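Local structure of glycosyl hydrolase (Bacteroides ovatus, 3QC2) at residues F19-N24 against P309-E314; K168-K173 against P224-D229; T186-G191 against M329-N334. The protein is a glycosyl hydrolase of Bacteroides ovatus whose all-beta chain is consistent with the five-bladed beta-propeller of its clan. All coordinates share one frame; numbering follows the deposited sequence.

In the fold
The three contacts lie at separate places on a propeller-type beta fold and work in different ways: an arginine-glutamate salt bridge in interaction 1, apolar packing at the rim in interaction 2, and a meeting of two hairpin ends in interaction 3. Interactions 1 and 3 have centres about 23 Å apart and touch through F19 CZ and M329 CE, 4.1 Å apart, so the N-terminal segment 19-24 also packs on strand 324-332. Interaction 2 lies across the chain's centre from interaction 1, with centres about 42 Å apart; its centre is about 33 Å from that of interaction 3. Along the chain it is nested within the loop that interaction 1 closes.

Interaction 1: residues F19-N24 against P309-E314; sequences FERPKN and PMDSFE
R21 donates from NE to E314 OE2 in a salt bridge of 2.7 Å that is close to straight, with an N-H...O angle of 171°. The carboxylate oxygen sits in the plane of the guanidinium and is met on its syn side, though somewhat out of the carboxylate plane; the two flat groups are turned 73° against each other, so this is a single-point grip rather than a side-by-side pairing. The arginine chain runs out extended from CG to NE (chi2 167°), which carries its head across to the loop.

The other oxygen of the same carboxylate is busy too. E314 OE1 accepts from M310 N at 2.7 Å, nearly along its C-O bond, and from D311 N at 3.0 Å, from above the carboxylate plane. Y340 OH is hydrogen-bonded to OE2, while R21 NH2 has a second acidic partner in D361.

Apolar and charge contacts flank the salt bridge. M310 CB lies over one face of the guanidinium, displaced toward its rim, and CG comes within 3.5 Å of R21 NH2, while the selenium end leads away. Beside the aliphatic part, D311 OD2 approaches R21 CD at 3.4 Å; relative to NE it contributes charge alone, since no N-H points at it. F313 CZ reaches R21 CD at 4.1 Å.

The chemistry implies a buried carboxylate held by three N-H donors and hydrogen-bonded to one hydroxyl: it ties its own loop to the N-terminal segment, and the surrounding bonds would be expected to favour its ionised form.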
ATOM      1  N   PHE A  19     -11.317  -1.652  12.545  1.00 23.78           N
ATOM      2  CA  PHE A  19     -10.868  -2.881  11.908  1.00 23.84           C
ATOM      3  C   PHE A  19     -10.412  -3.812  13.012  1.00 24.54           C
ATOM      4  O   PHE A  19      -9.381  -3.591  13.644  1.00 24.08           O
ATOM      5  CB  PHE A  19      -9.733  -2.599  10.942  1.00 23.15           C
ATOM      6  CG  PHE A  19     -10.155  -1.825   9.727  1.00 22.65           C
ATOM      7  CD1 PHE A  19     -10.353  -0.461   9.793  1.00 22.10           C
ATOM      8  CD2 PHE A  19     -10.347  -2.465   8.515  1.00 22.29           C
ATOM      9  CE1 PHE A  19     -10.739   0.261   8.661  1.00 21.84           C
ATOM     10  CE2 PHE A  19     -10.728  -1.752   7.387  1.00 21.94           C
ATOM     11  CZ  PHE A  19     -10.922  -0.387   7.465  1.00 21.79           C
ATOM     12  N   GLU A  20     -11.190  -4.854  13.247  1.00 25.58           N
ATOM     13  CA  GLU A  20     -10.909  -5.777  14.313  1.00 26.56           C
ATOM     14  C   GLU A  20     -10.106  -6.978  13.810  1.00 26.32           C
ATOM     15  O   GLU A  20     -10.430  -7.567  12.792  1.00 25.97           O
ATOM     16  CB  GLU A  20     -12.230  -6.223  14.959  1.00 27.71           C
ATOM     17  CG  GLU A  20     -12.054  -7.013  16.234  1.00 30.15           C
ATOM     18  CD  GLU A  20     -13.378  -7.267  16.968  1.00 33.87           C
ATOM     19  OE1 GLU A  20     -14.474  -7.172  16.321  1.00 34.72           O
ATOM     20  OE2 GLU A  20     -13.317  -7.569  18.198  1.00 36.03           O
ATOM     21  N   ARG A  21      -9.053  -7.316  14.544  1.00 26.59           N
ATOM     22  CA  ARG A  21      -8.190  -8.442  14.217  1.00 26.98           C
ATOM     23  C   ARG A  21      -8.892  -9.746  14.670  1.00 28.12           C
ATOM     24  O   ARG A  21      -9.142  -9.922  15.856  1.00 28.67           O
ATOM     25  CB  ARG A  21      -6.834  -8.299  14.936  1.00 26.89           C
ATOM     26  CG  ARG A  21      -6.077  -6.987  14.624  1.00 25.91           C
ATOM     27  CD  ARG A  21      -4.949  -6.780  15.590  1.00 26.29           C
ATOM     28  NE  ARG A  21      -4.235  -5.502  15.388  1.00 25.74           N
ATOM     29  CZ  ARG A  21      -4.644  -4.311  15.850  1.00 25.49           C
ATOM     30  NH1 ARG A  21      -5.789  -4.195  16.524  1.00 26.33           N
ATOM     31  NH2 ARG A  21      -3.912  -3.223  15.619  1.00 24.55           N
ATOM     32  N   PRO A  22      -9.221 -10.657  13.719  1.00 28.67           N
ATOM     33  CA  PRO A  22      -9.894 -11.902  14.138  1.00 29.79           C
ATOM     34  C   PRO A  22      -8.980 -12.784  14.994  1.00 30.68           C
ATOM     35  O   PRO A  22      -7.768 -12.840  14.743  1.00 30.25           O
ATOM     36  CB  PRO A  22     -10.228 -12.598  12.811  1.00 29.71           C
ATOM     37  CG  PRO A  22      -9.901 -11.586  11.715  1.00 28.85           C
ATOM     38  CD  PRO A  22      -8.910 -10.655  12.278  1.00 28.22           C
ATOM     39  N   LYS A  23      -9.555 -13.453  16.001  1.00 31.89           N
ATOM     40  CA  LYS A  23      -8.788 -14.336  16.898  1.00 32.87           C
ATOM     41  C   LYS A  23      -8.087 -15.506  16.171  1.00 33.03           C
ATOM     42  O   LYS A  23      -8.658 -16.125  15.290  1.00 33.02           O
ATOM     43  CB  LYS A  23      -9.693 -14.903  18.032  1.00 34.13           C
ATOM     44  CG  LYS A  23      -9.751 -14.047  19.363  1.00 35.28           C
ATOM     45  CD  LYS A  23     -10.203 -12.607  19.161  1.00 35.48           C
ATOM     46  CE  LYS A  23     -10.344 -11.861  20.520  1.00 36.08           C
ATOM     47  N   ASN A  24      -6.831 -15.760  16.565  1.00 33.26           N
ATOM     48  CA  ASN A  24      -6.006 -16.892  16.061  1.00 33.66           C
ATOM     49  C   ASN A  24      -5.774 -16.996  14.535  1.00 32.62           C
ATOM     50  O   ASN A  24      -5.488 -18.069  14.019  1.00 33.37           O
ATOM     51  CB  ASN A  24      -6.584 -18.208  16.599  1.00 35.03           C
ATOM     52  CG  ASN A  24      -6.587 -18.262  18.134  1.00 37.04           C
ATOM     53  OD1 ASN A  24      -5.741 -17.630  18.802  1.00 37.68           O
ATOM     54  ND2 ASN A  24      -7.524 -19.028  18.696  1.00 38.66           N
ATOM     55  N   PRO A 309       0.142  -0.668  16.079  1.00 25.19           N
ATOM     56  CA  PRO A 309       0.620  -1.935  16.645  1.00 26.58           C
ATOM     57  C   PRO A 309       0.039  -2.206  18.011  1.00 28.18           C
ATOM     58  O   PRO A 309       0.175  -1.382  18.911  1.00 28.79           O
ATOM     59  CB  PRO A 309       2.138  -1.728  16.732  1.00 26.63           C
ATOM     60  CG  PRO A 309       2.436  -0.767  15.663  1.00 25.67           C
ATOM     61  CD  PRO A 309       1.258   0.165  15.606  1.00 24.93           C
HETATM   62  N   MSE A 310      -0.627  -3.355  18.154  1.00 29.70           N
HETATM   63  CA  MSE A 310      -1.253  -3.762  19.434  1.00 31.28           C
HETATM   64  C   MSE A 310      -0.835  -5.154  19.882  1.00 32.81           C
HETATM   65  O   MSE A 310      -0.627  -5.385  21.063  1.00 33.84           O
HETATM   66  CB  MSE A 310      -2.779  -3.753  19.304  1.00 31.27           C
HETATM   67  CG  MSE A 310      -3.404  -2.392  19.017  1.00 30.82           C
HETATM   68 SE   MSE A 310      -3.202  -1.129  20.461  0.75 31.30          SE
HETATM   69  CE  MSE A 310      -4.075  -2.159  21.894  1.00 30.59           C
ATOM     70  N   ASP A 311      -0.740  -6.085  18.935  1.00 33.73           N
ATOM     71  CA  ASP A 311      -0.416  -7.469  19.237  1.00 35.07           C
ATOM     72  C   ASP A 311       1.043  -7.811  18.948  1.00 35.69           C
ATOM     73  O   ASP A 311       1.739  -7.090  18.217  1.00 34.91           O
ATOM     74  CB  ASP A 311      -1.357  -8.393  18.460  1.00 35.21           C
ATOM     75  CG  ASP A 311      -2.845  -8.201  18.861  1.00 36.23           C
ATOM     76  OD1 ASP A 311      -3.118  -7.522  19.892  1.00 37.22           O
ATOM     77  OD2 ASP A 311      -3.733  -8.739  18.147  1.00 36.97           O
ATOM     78  N   SER A 312       1.496  -8.930  19.531  1.00 37.10           N
ATOM     79  CA  SER A 312       2.888  -9.364  19.410  1.00 38.04           C
ATOM     80  C   SER A 312       3.315  -9.675  17.981  1.00 37.89           C
ATOM     81  O   SER A 312       4.468  -9.435  17.630  1.00 37.95           O
ATOM     82  CB  SER A 312       3.165 -10.574  20.332  1.00 39.32           C
ATOM     83  OG  SER A 312       2.286 -11.660  20.055  1.00 39.81           O
ATOM     84  N   PHE A 313       2.392 -10.188  17.144  1.00 37.79           N
ATOM     85  CA  PHE A 313       2.742 -10.510  15.727  1.00 37.71           C
ATOM     86  C   PHE A 313       3.078  -9.253  14.918  1.00 37.14           C
ATOM     87  O   PHE A 313       3.728  -9.344  13.880  1.00 37.18           O
ATOM     88  CB  PHE A 313       1.638 -11.337  15.014  1.00 37.59           C
ATOM     89  CG  PHE A 313       0.379 -10.563  14.706  1.00 36.88           C
ATOM     90  CD1 PHE A 313       0.252  -9.854  13.512  1.00 36.22           C
ATOM     91  CD2 PHE A 313      -0.684 -10.555  15.599  1.00 37.30           C
ATOM     92  CE1 PHE A 313      -0.928  -9.132  13.225  1.00 35.71           C
ATOM     93  CE2 PHE A 313      -1.866  -9.836  15.319  1.00 36.60           C
ATOM     94  CZ  PHE A 313      -1.983  -9.128  14.138  1.00 35.62           C
ATOM     95  N   GLU A 314       2.617  -8.089  15.403  1.00 36.98           N
ATOM     96  CA  GLU A 314       2.914  -6.784  14.789  1.00 36.44           C
ATOM     97  C   GLU A 314       4.197  -6.203  15.395  1.00 36.99           C
ATOM     98  O   GLU A 314       4.564  -5.062  15.106  1.00 36.51           O
ATOM     99  CB  GLU A 314       1.741  -5.822  15.008  1.00 35.96           C
ATOM    100  CG  GLU A 314       0.434  -6.323  14.419  1.00 35.15           C
ATOM    101  CD  GLU A 314      -0.794  -5.597  14.932  1.00 34.38           C
ATOM    102  OE1 GLU A 314      -0.791  -5.120  16.079  1.00 34.27           O
ATOM    103  OE2 GLU A 314      -1.787  -5.544  14.193  1.00 33.75           O
TER

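Interaction 2: residues K168-K173 against P224-D229; sequences KAFDGK and PIVNID
At the periphery of the beta-propeller, A169 and F170 of a short helical turn pack against P224 and V226, where the chain leaves strand 222-224. The turn is left-handed: F170, D171 and G172 all have positive phi (51° at F170), and its internal bonds are few, with K173 N reaching F170 O and two weak bonds from G172 N. Apart from P224, which ends strand 222-224, the second partner is an irregular loop leading on toward strand 247-257. It is held by backbone bonds from I225 to A213 and K233, and farther along by side-chain bonds from N227 and D229 to S231. The helical turn also rests on the strand itself, since A169 and F170 touch T223.

No hydrogen bond crosses between the two segments, and the contact is apolar packing of modest extent, 142 Å² in all. Its principal group is the F170 ring. CG stands anti to the carbonyl carbon (chi1 -55°), which projects the ring from the turn toward the loop. There its edge meets the P224 carbonyl, with CE2 3.8 Å from P224 O and the oxygen close to the ring plane, an approach that sets the weakly positive C-H rim of the ring against a partly negative oxygen. A169 CB touches P224 CD at 3.9 Å, and P224 CD in turn lies 4.2 Å from F170 CE2.

V226 faces the phenyl group from the opposite direction. With CG1 anti to the carbonyl carbon (chi1 -61°), it brings both methyls to adjacent ring atoms: CG1 sits 4.0 Å from F170 CE2, and CG2 3.9 Å from F170 CZ.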
ATOM      1  N   LYS A 168       6.832   9.679 -19.149  1.00 32.67           N
ATOM      2  CA  LYS A 168       6.600  10.559 -20.326  1.00 33.98           C
ATOM      3  C   LYS A 168       6.107  11.981 -19.999  1.00 34.18           C
ATOM      4  O   LYS A 168       6.398  12.924 -20.741  1.00 35.32           O
ATOM      5  CB  LYS A 168       5.606   9.887 -21.280  1.00 34.37           C
ATOM      6  CG  LYS A 168       6.088   8.534 -21.849  1.00 35.03           C
ATOM      7  N   ALA A 169       5.363  12.124 -18.903  1.00 33.41           N
ATOM      8  CA  ALA A 169       4.788  13.420 -18.493  1.00 33.53           C
ATOM      9  C   ALA A 169       5.774  14.604 -18.608  1.00 34.46           C
ATOM     10  O   ALA A 169       6.920  14.523 -18.154  1.00 34.34           O
ATOM     11  CB  ALA A 169       4.245  13.321 -17.060  1.00 32.15           C
ATOM     12  N   PHE A 170       5.307  15.690 -19.222  1.00 35.64           N
ATOM     13  CA  PHE A 170       6.110  16.929 -19.396  1.00 36.66           C
ATOM     14  C   PHE A 170       7.502  16.680 -20.011  1.00 37.87           C
ATOM     15  O   PHE A 170       8.514  17.157 -19.484  1.00 38.08           O
ATOM     16  CB  PHE A 170       6.271  17.667 -18.053  1.00 35.92           C
ATOM     17  CG  PHE A 170       4.964  17.990 -17.361  1.00 34.77           C
ATOM     18  CD1 PHE A 170       4.062  18.901 -17.927  1.00 35.24           C
ATOM     19  CD2 PHE A 170       4.654  17.423 -16.123  1.00 32.78           C
ATOM     20  CE1 PHE A 170       2.851  19.209 -17.279  1.00 34.33           C
ATOM     21  CE2 PHE A 170       3.448  17.732 -15.470  1.00 32.15           C
ATOM     22  CZ  PHE A 170       2.550  18.623 -16.048  1.00 32.82           C
ATOM     23  N   ASP A 171       7.542  15.920 -21.109  1.00 39.03           N
ATOM     24  CA  ASP A 171       8.803  15.626 -21.852  1.00 40.38           C
ATOM     25  C   ASP A 171       9.888  14.918 -21.022  1.00 39.88           C
ATOM     26  O   ASP A 171      11.081  15.157 -21.209  1.00 40.56           O
ATOM     27  CB  ASP A 171       9.358  16.913 -22.460  1.00 41.89           C
ATOM     28  CG  ASP A 171       8.391  17.559 -23.428  1.00 43.72           C
ATOM     29  OD1 ASP A 171       8.056  16.910 -24.455  1.00 45.42           O
ATOM     30  OD2 ASP A 171       7.981  18.724 -23.172  1.00 45.10           O
ATOM     31  N   GLY A 172       9.461  14.046 -20.112  1.00 38.88           N
ATOM     32  CA  GLY A 172      10.384  13.271 -19.279  1.00 38.35           C
ATOM     33  C   GLY A 172      10.990  14.036 -18.128  1.00 37.93           C
ATOM     34  O   GLY A 172      12.010  13.620 -17.575  1.00 37.71           O
ATOM     35  N   LYS A 173      10.353  15.148 -17.751  1.00 37.77           N
ATOM     36  CA  LYS A 173      10.837  15.990 -16.641  1.00 37.56           C
ATOM     37  C   LYS A 173      10.974  15.222 -15.311  1.00 36.43           C
ATOM     38  O   LYS A 173      11.922  15.442 -14.568  1.00 36.59           O
ATOM     39  CB  LYS A 173       9.906  17.197 -16.447  1.00 37.57           C
ATOM     40  CG  LYS A 173      10.335  18.165 -15.338  1.00 37.62           C
ATOM     41  N   PRO A 224       1.725  14.165 -13.017  1.00 26.01           N
ATOM     42  CA  PRO A 224       1.552  14.730 -11.668  1.00 25.40           C
ATOM     43  C   PRO A 224       0.864  16.081 -11.693  1.00 25.75           C
ATOM     44  O   PRO A 224       1.018  16.837 -12.654  1.00 26.77           O
ATOM     45  CB  PRO A 224       3.004  14.894 -11.152  1.00 25.35           C
ATOM     46  CG  PRO A 224       3.858  14.170 -12.094  1.00 26.00           C
ATOM     47  CD  PRO A 224       3.143  14.097 -13.402  1.00 26.29           C
ATOM     48  N   ILE A 225       0.089  16.373 -10.650  1.00 25.33           N
ATOM     49  CA  ILE A 225      -0.588  17.659 -10.527  1.00 25.41           C
ATOM     50  C   ILE A 225       0.464  18.627 -10.070  1.00 25.38           C
ATOM     51  O   ILE A 225       1.157  18.386  -9.077  1.00 24.81           O
ATOM     52  CB  ILE A 225      -1.777  17.584  -9.565  1.00 25.04           C
ATOM     53  CG1 ILE A 225      -2.855  16.679 -10.185  1.00 25.48           C
ATOM     54  CG2 ILE A 225      -2.353  18.979  -9.291  1.00 24.99           C
ATOM     55  CD1 ILE A 225      -4.091  16.530  -9.360  1.00 26.03           C
ATOM     56  N   VAL A 226       0.608  19.713 -10.803  1.00 25.98           N
ATOM     57  CA  VAL A 226       1.663  20.664 -10.526  1.00 26.25           C
ATOM     58  C   VAL A 226       1.164  22.082 -10.297  1.00 26.56           C
ATOM     59  O   VAL A 226       0.055  22.433 -10.667  1.00 27.04           O
ATOM     60  CB  VAL A 226       2.721  20.659 -11.690  1.00 26.92           C
ATOM     61  CG1 VAL A 226       3.348  19.281 -11.824  1.00 26.09           C
ATOM     62  CG2 VAL A 226       2.082  21.081 -13.011  1.00 27.52           C
ATOM     63  N   ASN A 227       2.018  22.877  -9.665  1.00 26.49           N
ATOM     64  CA  ASN A 227       1.747  24.272  -9.377  1.00 26.74           C
ATOM     65  C   ASN A 227       1.987  25.139 -10.614  1.00 27.75           C
ATOM     66  O   ASN A 227       2.408  24.637 -11.667  1.00 27.94           O
ATOM     67  CB  ASN A 227       2.658  24.747  -8.233  1.00 26.48           C
ATOM     68  CG  ASN A 227       2.305  24.111  -6.891  1.00 25.45           C
ATOM     69  OD1 ASN A 227       1.158  24.141  -6.467  1.00 25.59           O
ATOM     70  ND2 ASN A 227       3.304  23.565  -6.211  1.00 24.35           N
ATOM     71  N   ILE A 228       1.730  26.440 -10.477  1.00 28.21           N
ATOM     72  CA  ILE A 228       1.940  27.407 -11.567  1.00 29.38           C
ATOM     73  C   ILE A 228       3.385  27.335 -12.092  1.00 30.00           C
ATOM     74  O   ILE A 228       3.610  27.401 -13.300  1.00 30.83           O
ATOM     75  CB  ILE A 228       1.651  28.879 -11.104  1.00 29.96           C
ATOM     76  CG1 ILE A 228       0.198  29.037 -10.618  1.00 29.65           C
ATOM     77  CG2 ILE A 228       1.921  29.879 -12.254  1.00 31.15           C
ATOM     78  CD1 ILE A 228      -0.090  30.380  -9.923  1.00 29.48           C
ATOM     79  N   ASP A 229       4.356  27.177 -11.172  1.00 29.68           N
ATOM     80  CA  ASP A 229       5.799  27.110 -11.541  1.00 30.24           C
ATOM     81  C   ASP A 229       6.299  25.685 -11.903  1.00 30.02           C
ATOM     82  O   ASP A 229       7.503  25.472 -12.086  1.00 30.33           O
ATOM     83  CB  ASP A 229       6.686  27.724 -10.424  1.00 30.03           C
ATOM     84  CG  ASP A 229       6.637  26.927  -9.091  1.00 28.87           C
ATOM     85  OD1 ASP A 229       6.025  25.824  -9.023  1.00 27.16           O
ATOM     86  OD2 ASP A 229       7.222  27.414  -8.117  1.00 28.45           O
TER

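Interaction 3: residues T186-G191 against M329-N334; sequences TEVVKG and MVYFKN
V188 and Y331 make a small surface contact between the ends of two beta-hairpins from different sheets. One hairpin joins strand 182-189 to strand 192-198, and the other joins strand 324-332 to strand 335-342. No hydrogen bond passes between the segments, which bury 117 Å² together, and the nearest CA atoms, those of G191 and Y331, are 7.7 Å apart.

The tyrosine ring does most of the work. Its CG is anti to the backbone N (chi1 -175°), which swings the ring off strand 324-332 toward the 182-198 hairpin. Two different partners then meet the same ring carbon, CD2. The carbonyl of G191 comes up at the edge, near the ring plane, with O 3.7 Å from Y331 CD2 and 4.1 Å from Y331 CE2, so a partly negative oxygen faces the C-H rim and not the ring's pi cloud. V188 adds an apolar touch, its CG1 4.2 Å from Y331 CD2, with the two side chains crossing at about a right angle. W336, on the next strand of the tyrosine's own hairpin, touches both partners: its ring meets that of Y331 at about 35°, and V188 packs on it.

On other flanks each strand is occupied within the fold. T186 and E187 pack on strand 247-257, whereas V330 and F332 touch A58 and L60 of strand 52-61.

Both hairpins turn in two residues, K190-G191 and K333-N334, each pair having positive phi and the backbone shape of a type I' turn. Two tight hairpins brought together from separate sheets are consistent with blades converging in a beta-propeller.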
ATOM      1  N   THR A 186     -10.915   4.908  -6.431  1.00 23.10           N
ATOM      2  CA  THR A 186     -11.865   3.868  -6.698  1.00 23.72           C
ATOM      3  C   THR A 186     -13.206   4.187  -6.064  1.00 24.66           C
ATOM      4  O   THR A 186     -13.312   5.093  -5.243  1.00 24.29           O
ATOM      5  CB  THR A 186     -11.395   2.517  -6.104  1.00 23.30           C
ATOM      6  OG1 THR A 186     -11.337   2.614  -4.672  1.00 22.27           O
ATOM      7  CG2 THR A 186     -10.026   2.133  -6.648  1.00 22.80           C
ATOM      8  N   GLU A 187     -14.227   3.418  -6.460  1.00 25.74           N
ATOM      9  CA  GLU A 187     -15.576   3.537  -5.916  1.00 26.51           C
ATOM     10  C   GLU A 187     -16.249   2.158  -5.905  1.00 26.89           C
ATOM     11  O   GLU A 187     -15.988   1.321  -6.768  1.00 26.99           O
ATOM     12  CB  GLU A 187     -16.423   4.512  -6.738  1.00 27.43           C
ATOM     13  CG  GLU A 187     -17.864   4.706  -6.165  1.00 29.20           C
ATOM     14  CD  GLU A 187     -18.724   5.694  -6.952  1.00 31.74           C
ATOM     15  OE1 GLU A 187     -18.360   6.050  -8.104  1.00 32.89           O
ATOM     16  OE2 GLU A 187     -19.782   6.105  -6.408  1.00 33.04           O
ATOM     17  N   VAL A 188     -17.096   1.931  -4.912  1.00 27.28           N
ATOM     18  CA  VAL A 188     -17.855   0.705  -4.814  1.00 27.93           C
ATOM     19  C   VAL A 188     -19.137   0.902  -5.630  1.00 29.30           C
ATOM     20  O   VAL A 188     -19.960   1.740  -5.295  1.00 29.79           O
ATOM     21  CB  VAL A 188     -18.199   0.348  -3.355  1.00 27.64           C
ATOM     22  CG1 VAL A 188     -19.035  -0.895  -3.298  1.00 28.06           C
ATOM     23  CG2 VAL A 188     -16.908   0.159  -2.533  1.00 26.85           C
ATOM     24  N   VAL A 189     -19.267   0.137  -6.717  1.00 30.12           N
ATOM     25  CA  VAL A 189     -20.427   0.194  -7.599  1.00 31.56           C
ATOM     26  C   VAL A 189     -21.016  -1.233  -7.727  1.00 32.32           C
ATOM     27  O   VAL A 189     -20.330  -2.154  -8.188  1.00 32.02           O
ATOM     28  CB  VAL A 189     -20.036   0.744  -8.989  1.00 31.87           C
ATOM     29  CG1 VAL A 189     -21.249   0.806  -9.911  1.00 33.22           C
ATOM     30  CG2 VAL A 189     -19.406   2.126  -8.850  1.00 31.64           C
ATOM     31  N   LYS A 190     -22.276  -1.402  -7.290  1.00 33.34           N
ATOM     32  CA  LYS A 190     -22.965  -2.725  -7.312  1.00 34.20           C
ATOM     33  C   LYS A 190     -22.157  -3.808  -6.535  1.00 33.44           C
ATOM     34  O   LYS A 190     -21.931  -4.924  -7.026  1.00 33.52           O
ATOM     35  CB  LYS A 190     -23.262  -3.165  -8.761  1.00 35.01           C
ATOM     36  CG  LYS A 190     -24.171  -2.180  -9.523  1.00 36.39           C
ATOM     37  CD  LYS A 190     -24.445  -2.635 -10.958  1.00 37.69           C
ATOM     38  N   GLY A 191     -21.725  -3.441  -5.328  1.00 32.77           N
ATOM     39  CA  GLY A 191     -20.954  -4.331  -4.452  1.00 32.18           C
ATOM     40  C   GLY A 191     -19.494  -4.594  -4.864  1.00 31.34           C
ATOM     41  O   GLY A 191     -18.820  -5.412  -4.230  1.00 30.88           O
HETATM   42  N   MSE A 329      -6.777  -3.684   0.613  1.00 22.32           N
HETATM   43  CA  MSE A 329      -8.116  -3.517   1.154  1.00 22.60           C
HETATM   44  C   MSE A 329      -9.164  -4.079   0.183  1.00 22.79           C
HETATM   45  O   MSE A 329      -9.162  -3.740  -0.997  1.00 22.70           O
HETATM   46  CB  MSE A 329      -8.340  -2.030   1.402  1.00 22.70           C
HETATM   47  CG  MSE A 329      -9.537  -1.672   2.200  1.00 23.76           C
HETATM   48 SE   MSE A 329      -9.474   0.247   2.657  0.75 25.61          SE
HETATM   49  CE  MSE A 329     -11.225   0.358   3.486  1.00 24.23           C
ATOM     50  N   VAL A 330     -10.053  -4.937   0.685  1.00 22.90           N
ATOM     51  CA  VAL A 330     -11.057  -5.570  -0.162  1.00 23.46           C
ATOM     52  C   VAL A 330     -12.439  -5.605   0.483  1.00 24.11           C
ATOM     53  O   VAL A 330     -12.583  -5.990   1.634  1.00 24.07           O
ATOM     54  CB  VAL A 330     -10.663  -7.047  -0.506  1.00 23.62           C
ATOM     55  CG1 VAL A 330     -11.603  -7.607  -1.551  1.00 24.28           C
ATOM     56  CG2 VAL A 330      -9.206  -7.145  -1.007  1.00 22.98           C
ATOM     57  N   TYR A 331     -13.454  -5.196  -0.277  1.00 24.89           N
ATOM     58  CA  TYR A 331     -14.836  -5.274   0.174  1.00 25.74           C
ATOM     59  C   TYR A 331     -15.290  -6.657  -0.244  1.00 26.67           C
ATOM     60  O   TYR A 331     -15.447  -6.936  -1.436  1.00 26.95           O
ATOM     61  CB  TYR A 331     -15.682  -4.186  -0.468  1.00 26.05           C
ATOM     62  CG  TYR A 331     -17.100  -4.120   0.047  1.00 26.70           C
ATOM     63  CD1 TYR A 331     -17.356  -3.943   1.402  1.00 26.62           C
ATOM     64  CD2 TYR A 331     -18.191  -4.172  -0.828  1.00 27.38           C
ATOM     65  CE1 TYR A 331     -18.655  -3.862   1.881  1.00 27.60           C
ATOM     66  CE2 TYR A 331     -19.488  -4.081  -0.358  1.00 27.82           C
ATOM     67  CZ  TYR A 331     -19.714  -3.927   0.998  1.00 28.31           C
ATOM     68  OH  TYR A 331     -20.997  -3.843   1.481  1.00 30.40           O
ATOM     69  N   PHE A 332     -15.490  -7.528   0.737  1.00 27.42           N
ATOM     70  CA  PHE A 332     -15.801  -8.926   0.475  1.00 28.39           C
ATOM     71  C   PHE A 332     -16.861  -9.414   1.430  1.00 29.27           C
ATOM     72  O   PHE A 332     -16.710  -9.295   2.636  1.00 28.83           O
ATOM     73  CB  PHE A 332     -14.501  -9.736   0.634  1.00 27.98           C
ATOM     74  CG  PHE A 332     -14.622 -11.197   0.273  1.00 29.33           C
ATOM     75  CD1 PHE A 332     -14.757 -11.595  -1.068  1.00 30.31           C
ATOM     76  CD2 PHE A 332     -14.539 -12.181   1.259  1.00 29.84           C
ATOM     77  CE1 PHE A 332     -14.844 -12.937  -1.404  1.00 30.75           C
ATOM     78  CE2 PHE A 332     -14.624 -13.543   0.923  1.00 30.55           C
ATOM     79  CZ  PHE A 332     -14.773 -13.918  -0.403  1.00 31.09           C
ATOM     80  N   LYS A 333     -17.944  -9.964   0.876  1.00 30.62           N
ATOM     81  CA  LYS A 333     -19.063 -10.477   1.675  1.00 31.83           C
ATOM     82  C   LYS A 333     -19.564  -9.435   2.681  1.00 31.76           C
ATOM     83  O   LYS A 333     -19.698  -9.715   3.868  1.00 31.91           O
ATOM     84  CB  LYS A 333     -18.671 -11.791   2.369  1.00 32.38           C
ATOM     85  CG  LYS A 333     -18.473 -12.952   1.383  1.00 33.88           C
ATOM     86  CD  LYS A 333     -18.104 -14.248   2.090  1.00 36.19           C
ATOM     87  CE  LYS A 333     -18.222 -15.459   1.131  1.00 37.91           C
ATOM     88  NZ  LYS A 333     -17.814 -16.764   1.783  1.00 39.14           N
ATOM     89  N   ASN A 334     -19.810  -8.220   2.168  1.00 31.55           N
ATOM     90  CA  ASN A 334     -20.341  -7.077   2.948  1.00 31.59           C
ATOM     91  C   ASN A 334     -19.462  -6.561   4.133  1.00 30.62           C
ATOM     92  O   ASN A 334     -19.965  -5.884   5.033  1.00 30.74           O
ATOM     93  CB  ASN A 334     -21.771  -7.391   3.419  1.00 32.83           C
ATOM     94  CG  ASN A 334     -22.703  -7.738   2.253  1.00 34.23           C
ATOM     95  OD1 ASN A 334     -22.546  -7.220   1.135  1.00 34.95           O
ATOM     96  ND2 ASN A 334     -23.665  -8.608   2.506  1.00 35.11           N
TER